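Local structure of tyrosinase (Burkholderia thailandensis, 5ZRD) at residues Gly55-Pro60 against Pro314-His319; Cys83-Val88 against Thr92-Tyr97; Thr251-Thr256 against Arg325-Trp330. The protein catalyses the ortho-hydroxylation of monophenols to catechols with a pair of copper ions and, as a tyrosinase, probably oxidises catechols on to quinones. All coordinates share one frame; numbering follows the deposited sequence.

Contact 1: residues Gly55-Pro60 against Pro314-His319. With CU (copper (II) ion), chain J; O (oxygen atom), chain L.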
loop_
_atom_site.group_PDB
_atom_site.type_symbol
_atom_site.label_atom_id
_atom_site.label_comp_id
_atom_site.label_asym_id
_atom_site.label_seq_id
_atom_site.Cartn_x
_atom_site.Cartn_y
_atom_site.Cartn_z
ATOM N N GLY A 55 1.290 -29.206 -6.242
ATOM C CA GLY A 55 0.995 -27.748 -6.047
ATOM C C GLY A 55 1.059 -27.277 -4.599
ATOM O O GLY A 55 1.228 -26.066 -4.352
ATOM N N TYR A 56 0.949 -28.189 -3.628
ATOM C CA TYR A 56 0.966 -27.743 -2.218
ATOM C C TYR A 56 2.361 -27.198 -1.836
ATOM O O TYR A 56 2.454 -26.252 -1.033
ATOM C CB TYR A 56 0.518 -28.874 -1.272
ATOM C CG TYR A 56 -0.925 -29.311 -1.426
ATOM C CD1 TYR A 56 -1.939 -28.381 -1.634
ATOM C CD2 TYR A 56 -1.294 -30.642 -1.324
ATOM C CE1 TYR A 56 -3.266 -28.749 -1.753
ATOM C CE2 TYR A 56 -2.621 -31.032 -1.450
ATOM C CZ TYR A 56 -3.600 -30.084 -1.692
ATOM O OH TYR A 56 -4.898 -30.441 -1.845
ATOM N N HIS A 57 3.427 -27.760 -2.430
ATOM C CA HIS A 57 4.794 -27.503 -2.062
ATOM C C HIS A 57 5.124 -26.027 -2.268
ATOM O O HIS A 57 5.541 -25.322 -1.341
ATOM C CB HIS A 57 5.735 -28.391 -2.896
ATOM C CG HIS A 57 7.124 -28.395 -2.378
ATOM N ND1 HIS A 57 8.123 -27.668 -2.964
ATOM C CD2 HIS A 57 7.657 -28.984 -1.287
ATOM C CE1 HIS A 57 9.231 -27.843 -2.277
ATOM N NE2 HIS A 57 8.962 -28.624 -1.233
ATOM N N GLY A 58 4.913 -25.591 -3.496
ATOM C CA GLY A 58 5.301 -24.285 -3.993
ATOM C C GLY A 58 4.169 -23.633 -4.791
ATOM O O GLY A 58 3.159 -23.227 -4.232
ATOM N N GLU A 59 4.363 -23.523 -6.104
ATOM C CA GLU A 59 3.372 -22.958 -6.977
ATOM C C GLU A 59 2.302 -24.013 -7.236
ATOM O O GLU A 59 2.630 -25.172 -7.365
ATOM C CB GLU A 59 3.996 -22.548 -8.307
ATOM C CG GLU A 59 5.038 -21.444 -8.223
ATOM C CD GLU A 59 5.747 -21.276 -9.558
ATOM O OE1 GLU A 59 5.137 -21.595 -10.567
ATOM O OE2 GLU A 59 6.886 -20.828 -9.591
ATOM N N PRO A 60 1.038 -23.634 -7.345
ATOM C CA PRO A 60 0.561 -22.258 -7.391
ATOM C C PRO A 60 0.586 -21.593 -6.017
ATOM O O PRO A 60 0.290 -22.238 -4.994
ATOM C CB PRO A 60 -0.897 -22.315 -7.875
ATOM C CG PRO A 60 -1.324 -23.728 -7.601
ATOM C CD PRO A 60 -0.061 -24.576 -7.570
ATOM N N PRO A 314 7.624 -36.245 -9.996
ATOM C CA PRO A 314 7.374 -37.437 -9.154
ATOM C C PRO A 314 8.574 -37.865 -8.298
ATOM O O PRO A 314 8.337 -38.426 -7.197
ATOM C CB PRO A 314 7.009 -38.549 -10.148
ATOM C CG PRO A 314 6.381 -37.800 -11.307
ATOM C CD PRO A 314 7.163 -36.510 -11.378
ATOM N N ILE A 315 9.812 -37.589 -8.768
ATOM C CA ILE A 315 11.017 -38.011 -8.060
ATOM C C ILE A 315 11.107 -37.248 -6.743
ATOM O O ILE A 315 11.780 -37.706 -5.809
ATOM C CB ILE A 315 12.319 -37.826 -8.877
ATOM C CG1 ILE A 315 13.443 -38.706 -8.345
ATOM C CG2 ILE A 315 12.802 -36.395 -8.911
ATOM C CD1 ILE A 315 14.563 -38.904 -9.351
ATOM N N PHE A 316 10.506 -36.067 -6.697
ATOM C CA PHE A 316 10.441 -35.342 -5.416
ATOM C C PHE A 316 10.034 -36.269 -4.264
ATOM O O PHE A 316 10.623 -36.219 -3.216
ATOM C CB PHE A 316 9.459 -34.190 -5.484
ATOM C CG PHE A 316 9.345 -33.404 -4.205
ATOM C CD1 PHE A 316 8.500 -33.829 -3.192
ATOM C CD2 PHE A 316 10.056 -32.225 -4.033
ATOM C CE1 PHE A 316 8.400 -33.095 -2.028
ATOM C CE2 PHE A 316 9.961 -31.494 -2.863
ATOM C CZ PHE A 316 9.140 -31.939 -1.861
ATOM N N PHE A 317 9.084 -37.151 -4.477
ATOM C CA PHE A 317 8.471 -37.904 -3.369
ATOM C C PHE A 317 9.318 -39.129 -3.013
ATOM O O PHE A 317 9.384 -39.510 -1.826
ATOM C CB PHE A 317 7.012 -38.220 -3.706
ATOM C CG PHE A 317 6.201 -36.965 -3.692
ATOM C CD1 PHE A 317 6.163 -36.158 -4.807
ATOM C CD2 PHE A 317 5.673 -36.488 -2.516
ATOM C CE1 PHE A 317 5.513 -34.940 -4.770
ATOM C CE2 PHE A 317 5.008 -35.271 -2.485
ATOM C CZ PHE A 317 4.926 -34.499 -3.607
ATOM N N PHE A 318 9.983 -39.714 -4.003
ATOM C CA PHE A 318 10.901 -40.836 -3.750
ATOM C C PHE A 318 12.108 -40.352 -2.924
ATOM O O PHE A 318 12.624 -41.045 -2.034
ATOM C CB PHE A 318 11.331 -41.445 -5.091
ATOM C CG PHE A 318 10.199 -42.189 -5.748
ATOM C CD1 PHE A 318 9.266 -41.518 -6.514
ATOM C CD2 PHE A 318 10.003 -43.531 -5.505
ATOM C CE1 PHE A 318 8.185 -42.187 -7.051
ATOM C CE2 PHE A 318 8.937 -44.203 -6.077
ATOM C CZ PHE A 318 8.030 -43.532 -6.846
ATOM N N HIS A 319 12.568 -39.155 -3.263
ATOM C CA HIS A 319 13.661 -38.501 -2.597
ATOM C C HIS A 319 13.281 -38.144 -1.155
ATOM O O HIS A 319 14.027 -38.429 -0.222
ATOM C CB HIS A 319 14.039 -37.234 -3.359
ATOM C CG HIS A 319 14.823 -36.261 -2.555
ATOM N ND1 HIS A 319 16.069 -36.548 -2.059
ATOM C CD2 HIS A 319 14.535 -35.007 -2.163
ATOM C CE1 HIS A 319 16.536 -35.490 -1.428
ATOM N NE2 HIS A 319 15.588 -34.545 -1.445
HETATM CU CU CU J . 10.176 -28.739 0.360
HETATM O O O L . 12.401 -29.397 -0.505
#

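Contact 2: residues Cys83-Val88 against Thr92-Tyr97. With CU (copper (II) ion), chain J; O (oxygen atom), chain L.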
loop_
_atom_site.group_PDB
_atom_site.type_symbol
_atom_site.label_atom_id
_atom_site.label_comp_id
_atom_site.label_asym_id
_atom_site.label_seq_id
_atom_site.Cartn_x
_atom_site.Cartn_y
_atom_site.Cartn_z
ATOM N N CYS A 83 5.329 -25.401 1.797
ATOM C CA CYS A 83 6.428 -26.188 2.304
ATOM C C CYS A 83 7.243 -25.300 3.250
ATOM O O CYS A 83 7.326 -24.045 3.056
ATOM C CB CYS A 83 7.271 -26.810 1.200
ATOM S SG CYS A 83 8.280 -25.633 0.253
ATOM N N ASN A 84 7.770 -25.947 4.307
ATOM C CA ASN A 84 8.669 -25.346 5.293
ATOM C C ASN A 84 10.125 -25.684 4.933
ATOM O O ASN A 84 10.476 -26.870 4.812
ATOM C CB ASN A 84 8.348 -25.828 6.706
ATOM C CG ASN A 84 7.203 -25.077 7.329
ATOM O OD1 ASN A 84 7.381 -23.932 7.710
ATOM N ND2 ASN A 84 6.022 -25.682 7.371
ATOM N N HIS A 85 10.952 -24.637 4.822
ATOM C CA HIS A 85 12.395 -24.722 4.501
ATOM C C HIS A 85 13.191 -23.730 5.340
ATOM O O HIS A 85 12.711 -22.687 5.692
ATOM C CB HIS A 85 12.624 -24.422 3.025
ATOM C CG HIS A 85 11.768 -25.263 2.151
ATOM N ND1 HIS A 85 10.541 -24.855 1.730
ATOM C CD2 HIS A 85 11.916 -26.538 1.726
ATOM C CE1 HIS A 85 9.997 -25.824 1.021
ATOM N NE2 HIS A 85 10.819 -26.873 0.998
ATOM N N GLY A 86 14.401 -24.083 5.673
ATOM C CA GLY A 86 15.223 -23.281 6.540
ATOM C C GLY A 86 14.594 -23.072 7.910
ATOM O O GLY A 86 14.916 -22.069 8.579
ATOM N N ASN A 87 13.730 -23.980 8.368
ATOM C CA ASN A 87 13.161 -23.793 9.689
ATOM C C ASN A 87 12.862 -25.156 10.325
ATOM O O ASN A 87 12.966 -26.173 9.675
ATOM C CB ASN A 87 11.956 -22.856 9.621
ATOM C CG ASN A 87 10.735 -23.499 8.998
ATOM O OD1 ASN A 87 10.492 -24.692 9.196
ATOM N ND2 ASN A 87 9.926 -22.687 8.326
ATOM N N VAL A 88 12.500 -25.170 11.604
ATOM C CA VAL A 88 12.448 -26.456 12.354
ATOM C C VAL A 88 11.271 -27.335 11.899
ATOM O O VAL A 88 11.202 -28.509 12.255
ATOM C CB VAL A 88 12.390 -26.211 13.873
ATOM C CG1 VAL A 88 13.700 -25.624 14.373
ATOM C CG2 VAL A 88 11.226 -25.308 14.261
ATOM N N THR A 92 9.266 -32.439 9.689
ATOM C CA THR A 92 7.944 -32.882 10.036
ATOM C C THR A 92 6.940 -32.482 8.952
ATOM O O THR A 92 5.977 -33.168 8.716
ATOM C CB THR A 92 7.520 -32.278 11.381
ATOM O OG1 THR A 92 7.770 -30.870 11.427
ATOM C CG2 THR A 92 8.249 -32.939 12.513
ATOM N N TRP A 93 7.136 -31.320 8.357
ATOM C CA TRP A 93 6.228 -30.893 7.305
ATOM C C TRP A 93 6.349 -31.862 6.146
ATOM O O TRP A 93 5.312 -32.283 5.620
ATOM C CB TRP A 93 6.461 -29.456 6.840
ATOM C CG TRP A 93 5.417 -29.015 5.870
ATOM C CD1 TRP A 93 4.218 -28.439 6.177
ATOM C CD2 TRP A 93 5.435 -29.190 4.441
ATOM N NE1 TRP A 93 3.510 -28.202 5.032
ATOM C CE2 TRP A 93 4.214 -28.679 3.954
ATOM C CE3 TRP A 93 6.347 -29.737 3.535
ATOM C CZ2 TRP A 93 3.882 -28.693 2.606
ATOM C CZ3 TRP A 93 6.020 -29.751 2.198
ATOM C CH2 TRP A 93 4.807 -29.226 1.744
ATOM N N HIS A 94 7.591 -32.164 5.750
ATOM C CA HIS A 94 7.777 -33.050 4.602
ATOM C C HIS A 94 7.339 -34.461 4.972
ATOM O O HIS A 94 6.898 -35.167 4.105
ATOM C CB HIS A 94 9.200 -33.037 4.056
ATOM C CG HIS A 94 9.499 -31.756 3.388
ATOM N ND1 HIS A 94 9.778 -30.654 4.099
ATOM C CD2 HIS A 94 9.487 -31.395 2.084
ATOM C CE1 HIS A 94 9.933 -29.633 3.272
ATOM N NE2 HIS A 94 9.789 -30.070 2.021
ATOM N N ARG A 95 7.430 -34.844 6.246
ATOM C CA ARG A 95 6.935 -36.153 6.671
ATOM C C ARG A 95 5.450 -36.258 6.327
ATOM O O ARG A 95 5.023 -37.274 5.780
ATOM C CB ARG A 95 7.160 -36.382 8.173
ATOM C CG ARG A 95 6.543 -37.655 8.752
ATOM C CD ARG A 95 7.162 -37.999 10.097
ATOM N NE ARG A 95 8.471 -38.613 9.935
ATOM C CZ ARG A 95 9.310 -38.936 10.910
ATOM N NH1 ARG A 95 8.958 -38.758 12.172
ATOM N NH2 ARG A 95 10.474 -39.491 10.603
ATOM N N MET A 96 4.693 -35.228 6.662
ATOM C CA MET A 96 3.293 -35.261 6.438
ATOM C C MET A 96 3.006 -35.154 4.934
ATOM O O MET A 96 2.049 -35.792 4.418
ATOM C CB MET A 96 2.589 -34.144 7.201
ATOM C CG MET A 96 2.565 -34.396 8.692
ATOM S SD MET A 96 1.964 -36.050 9.117
ATOM C CE MET A 96 0.407 -36.011 8.222
ATOM N N TYR A 97 3.841 -34.396 4.223
ATOM C CA TYR A 97 3.630 -34.205 2.783
ATOM C C TYR A 97 3.691 -35.557 2.098
ATOM O O TYR A 97 2.822 -35.884 1.277
ATOM C CB TYR A 97 4.649 -33.240 2.180
ATOM C CG TYR A 97 4.422 -32.774 0.760
ATOM C CD1 TYR A 97 3.177 -32.797 0.148
ATOM C CD2 TYR A 97 5.471 -32.243 0.039
ATOM C CE1 TYR A 97 2.978 -32.318 -1.141
ATOM C CE2 TYR A 97 5.287 -31.721 -1.226
ATOM C CZ TYR A 97 4.041 -31.768 -1.822
ATOM O OH TYR A 97 3.890 -31.284 -3.078
HETATM CU CU CU J . 10.176 -28.739 0.360
HETATM O O O L . 12.401 -29.397 -0.505
#

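Contact 3: residues Thr251-Thr256 against Arg325-Trp330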
loop_
_atom_site.group_PDB
_atom_site.type_symbol
_atom_site.label_atom_id
_atom_site.label_comp_id
_atom_site.label_asym_id
_atom_site.label_seq_id
_atom_site.Cartn_x
_atom_site.Cartn_y
_atom_site.Cartn_z
ATOM N N THR A 251 16.735 -29.412 16.911
ATOM C CA THR A 251 16.765 -28.067 16.327
ATOM C C THR A 251 17.816 -27.994 15.204
ATOM O O THR A 251 17.479 -27.563 14.101
ATOM C CB THR A 251 16.928 -26.985 17.396
ATOM O OG1 THR A 251 15.855 -27.118 18.334
ATOM C CG2 THR A 251 16.892 -25.593 16.810
ATOM N N VAL A 252 19.043 -28.467 15.421
ATOM C CA VAL A 252 20.077 -28.228 14.445
ATOM C C VAL A 252 20.111 -29.368 13.433
ATOM O O VAL A 252 20.663 -29.195 12.338
ATOM C CB VAL A 252 21.442 -27.997 15.103
ATOM C CG1 VAL A 252 21.358 -26.817 16.042
ATOM C CG2 VAL A 252 21.998 -29.230 15.800
ATOM N N PHE A 253 19.493 -30.504 13.790
ATOM C CA PHE A 253 19.281 -31.551 12.833
ATOM C C PHE A 253 18.305 -31.080 11.750
ATOM O O PHE A 253 18.434 -31.465 10.583
ATOM C CB PHE A 253 18.728 -32.824 13.477
ATOM C CG PHE A 253 18.366 -33.922 12.507
ATOM C CD1 PHE A 253 19.353 -34.662 11.887
ATOM C CD2 PHE A 253 17.050 -34.149 12.146
ATOM C CE1 PHE A 253 19.028 -35.668 10.987
ATOM C CE2 PHE A 253 16.710 -35.136 11.229
ATOM C CZ PHE A 253 17.702 -35.902 10.653
ATOM N N SER A 254 17.337 -30.256 12.149
ATOM C CA SER A 254 16.164 -30.029 11.346
ATOM C C SER A 254 16.451 -29.143 10.130
ATOM O O SER A 254 15.755 -29.298 9.159
ATOM C CB SER A 254 15.051 -29.443 12.160
ATOM O OG SER A 254 15.341 -28.100 12.505
ATOM N N ASN A 255 17.397 -28.211 10.158
ATOM C CA ASN A 255 17.348 -27.145 9.134
ATOM C C ASN A 255 18.661 -26.354 9.056
ATOM O O ASN A 255 19.425 -26.312 10.003
ATOM C CB ASN A 255 16.173 -26.197 9.390
ATOM C CG ASN A 255 16.386 -25.200 10.510
ATOM O OD1 ASN A 255 16.852 -24.087 10.256
ATOM N ND2 ASN A 255 15.985 -25.546 11.738
ATOM N N THR A 256 18.858 -25.670 7.938
ATOM C CA THR A 256 20.121 -24.974 7.635
ATOM C C THR A 256 20.278 -23.701 8.459
ATOM O O THR A 256 21.410 -23.268 8.717
ATOM C CB THR A 256 20.236 -24.645 6.139
ATOM O OG1 THR A 256 19.021 -24.037 5.681
ATOM C CG2 THR A 256 20.514 -25.883 5.307
ATOM N N ARG A 325 13.161 -41.200 5.871
ATOM C CA ARG A 325 13.813 -42.362 6.447
ATOM C C ARG A 325 15.053 -41.951 7.255
ATOM O O ARG A 325 15.312 -42.485 8.361
ATOM C CB ARG A 325 14.190 -43.324 5.327
ATOM C CG ARG A 325 14.731 -44.654 5.795
ATOM C CD ARG A 325 15.180 -45.486 4.597
ATOM N NE ARG A 325 16.336 -44.947 3.895
ATOM C CZ ARG A 325 17.595 -45.205 4.210
ATOM N NH1 ARG A 325 17.845 -46.031 5.208
ATOM N NH2 ARG A 325 18.599 -44.656 3.522
ATOM N N MET A 326 15.813 -40.998 6.731
ATOM C CA MET A 326 17.011 -40.487 7.447
ATOM C C MET A 326 16.561 -39.788 8.739
ATOM O O MET A 326 17.158 -39.964 9.785
ATOM C CB MET A 326 17.810 -39.526 6.565
ATOM C CG MET A 326 18.483 -40.196 5.376
ATOM S SD MET A 326 19.959 -41.137 5.868
ATOM C CE MET A 326 19.279 -42.765 6.088
ATOM N N PHE A 327 15.506 -39.012 8.662
ATOM C CA PHE A 327 14.919 -38.406 9.856
ATOM C C PHE A 327 14.565 -39.503 10.872
ATOM O O PHE A 327 14.822 -39.357 12.058
ATOM C CB PHE A 327 13.714 -37.568 9.439
ATOM C CG PHE A 327 12.921 -36.927 10.540
ATOM C CD1 PHE A 327 13.441 -36.744 11.813
ATOM C CD2 PHE A 327 11.631 -36.510 10.299
ATOM C CE1 PHE A 327 12.694 -36.130 12.812
ATOM C CE2 PHE A 327 10.884 -35.873 11.293
ATOM C CZ PHE A 327 11.433 -35.666 12.539
ATOM N N TRP A 328 14.018 -40.619 10.408
ATOM C CA TRP A 328 13.579 -41.708 11.301
ATOM C C TRP A 328 14.797 -42.452 11.884
ATOM O O TRP A 328 14.802 -42.806 13.065
ATOM C CB TRP A 328 12.622 -42.661 10.553
ATOM C CG TRP A 328 12.168 -43.827 11.373
ATOM C CD1 TRP A 328 12.472 -45.139 11.162
ATOM C CD2 TRP A 328 11.362 -43.788 12.566
ATOM N NE1 TRP A 328 11.916 -45.913 12.144
ATOM C CE2 TRP A 328 11.218 -45.120 13.009
ATOM C CE3 TRP A 328 10.769 -42.771 13.311
ATOM C CZ2 TRP A 328 10.478 -45.460 14.134
ATOM C CZ3 TRP A 328 10.031 -43.107 14.426
ATOM C CH2 TRP A 328 9.882 -44.436 14.824
ATOM N N VAL A 329 15.826 -42.654 11.063
ATOM C CA VAL A 329 17.068 -43.228 11.543
ATOM C C VAL A 329 17.706 -42.343 12.617
ATOM O O VAL A 329 18.203 -42.866 13.571
ATOM C CB VAL A 329 18.079 -43.463 10.410
ATOM C CG1 VAL A 329 19.457 -43.779 10.967
ATOM C CG2 VAL A 329 17.621 -44.572 9.482
ATOM N N TRP A 330 17.685 -41.021 12.454
ATOM C CA TRP A 330 18.269 -40.134 13.403
ATOM C C TRP A 330 17.464 -40.227 14.699
ATOM O O TRP A 330 18.042 -40.161 15.777
ATOM C CB TRP A 330 18.316 -38.687 12.877
ATOM C CG TRP A 330 18.763 -37.677 13.894
ATOM C CD1 TRP A 330 20.041 -37.287 14.158
ATOM C CD2 TRP A 330 17.931 -36.957 14.820
ATOM N NE1 TRP A 330 20.059 -36.361 15.163
ATOM C CE2 TRP A 330 18.776 -36.134 15.583
ATOM C CE3 TRP A 330 16.560 -36.947 15.093
ATOM C CZ2 TRP A 330 18.294 -35.328 16.604
ATOM C CZ3 TRP A 330 16.072 -36.115 16.078
ATOM C CH2 TRP A 330 16.936 -35.339 16.844
#

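Contact 1: residues Gly55-Pro60 against Pro314-His319
With CG anti to the backbone N in both residues (chi1 -168° in His57, -180° in Phe316), an imidazole and a phenyl ring reach out from helix 50-57 and helix 315-334 and meet between them. The backbones stay well apart, the CA atoms of His57 and Phe316 being 10.2 Å from each other, and the contact is made by these two rings. They form a T-shaped (edge-to-face) pair: the edge of Phe316 is directed at one face of His57, with ring centroids 4.6 Å apart and planes at 68°. The touch falls on the metal-bearing end of the imidazole, where Phe316 CZ lies 3.4 Å from His57 CD2 and Phe316 CE2 lies 3.4 Å from His57 NE2.

That NE2 binds a copper ion at 2.0 Å, and His85 and His94 complete the protein ligands of the same metal. The case illustrates how a first-shell ligand is steadied by a second-shell aromatic: metal bond, phenyl edge and a hydrogen bond made by ND1 elsewhere in the protein together restrict how the His57 ring can turn. The oxygen atom, 2.5 Å from the copper, lies near the plane of the imidazole. It stands 4.0 Å from Phe316 CE2, so the phenyl ring lines the oxygen pocket with hydrocarbon. Phe316 is backed in turn by its neighbour, its CD1 resting over the centre of the Phe317 ring.

Around the pair the helices of the tyrosinase core close in. Helix 90-108 brings Trp93 against His57 and His94 against Phe316, while Phe316 also stacks on His320, a ligand of the second copper. One residue before Phe316, Ile315 packs on Val284 of helix 274-285.

Contact 2: residues Cys83-Val88 against Thr92-Tyr97
Trp93 turns one face to Cys83 and the backbone N of Asn84, while the ring of His94 takes Trp93 CE3 over the centre of one face and has Asn84 O and His85 NE2 at its edge. This is one half of a type 3 dicopper site, in which a loop histidine and a helix histidine share a metal: copper is held by His85 NE2 at 2.1 Å and by His94 NE2 at 2.2 Å, with His57 as third histidine. The two imidazoles meet obliquely, planes at 67°.

The loop also lies against the indole. Cys83 CA makes a CH-pi contact 3.4 Å from the centroid of the six-membered ring, only 7° off its normal, and Cys83 CB reaches Trp93 CZ3 at 3.3 Å. The amide of Asn84 crosses the other end of the indole, with ND2 at 3.5 Å from Trp93 CD1. Its OD1 accepts a hydrogen bond from Asn87 ND2, tying the loop to itself.

Both copper-binding rings are also held through ND1, His85 by Gln355 and His94 by the backbone O of Phe90. His85 has a further tether, as in fungal tyrosinases and plant catechol oxidases: with Cys83 SG placed between the backbone N and the carbonyl carbon (chi1 71°), the sulfur is joined to His85 CE1 by a thioether bond of 1.9 Å.

Contact 3: residues Thr251-Thr256 against Arg325-Trp330
Phe253 is the centre of this contact, lying against Trp330 and, to a lesser degree, Phe327, and so joining the short helix 250-254 to the long helix 315-334. Phe253 and Trp330 form a face-to-face stack: the phenyl ring and the five-membered ring of the indole have centroids 3.9 Å apart and planes at 11°. The side chains run past each other in opposite directions, each with CG anti to its own backbone N (chi1 175° in Phe253, 173° in Trp330). This antiparallel course brings the far end of each ring over the root of the other. Phe253 CZ comes to 3.6 Å from Trp330 CB, and Phe253 CB sits over the face of the indole, 4.3 Å from the centroid of its five-membered ring. Phe253 CE1 is 3.5 Å from Trp330 CG, and Phe253 CG lies over the centre of the indole.

Phe327, one helical turn before Trp330, meets the same phenyl ring obliquely, its CD1 at 3.7 Å from Phe253 CE2. The ring thus rests in a notch between two aromatic residues spaced i, i+3 on the facing helix. Beyond Phe253 the short helix finishes in polar bonds of its own: Ser254 OG donates to Thr251 O at 2.7 Å and accepts from Asn255 ND2, while Asn255 serves as N-cap of helix 256-265.

The indole NE1 is paired with the backbone O of Ala247, so Trp330 can give its face to Phe253 without leaving a buried polar group unmet. With no hydrogen bond across, the two helices are held here by ring overlap and dispersion, so the join depends on how the rings fit rather than on any directed polar bond.

In the fold
All three contacts are buried, and no neighbouring subunit touches them; what separates them is distance from copper. Contacts 1 and 2 share one metal and the oxygen atom, and they touch directly, with Phe317 of contact 1 packing on Tyr97 of contact 2 and His57 O meeting Cys83 N. Coordination and a covalent cross-link rule there, with aromatic rings as the second shell. Contact 3 has no metal and relies on a ring stack and apolar packing. It is nonetheless joined to the site, since contacts 1 and 3 use separate parts of helix 315-334, and Phe327 packs on Arg95 of the helix that carries His94 in contact 2.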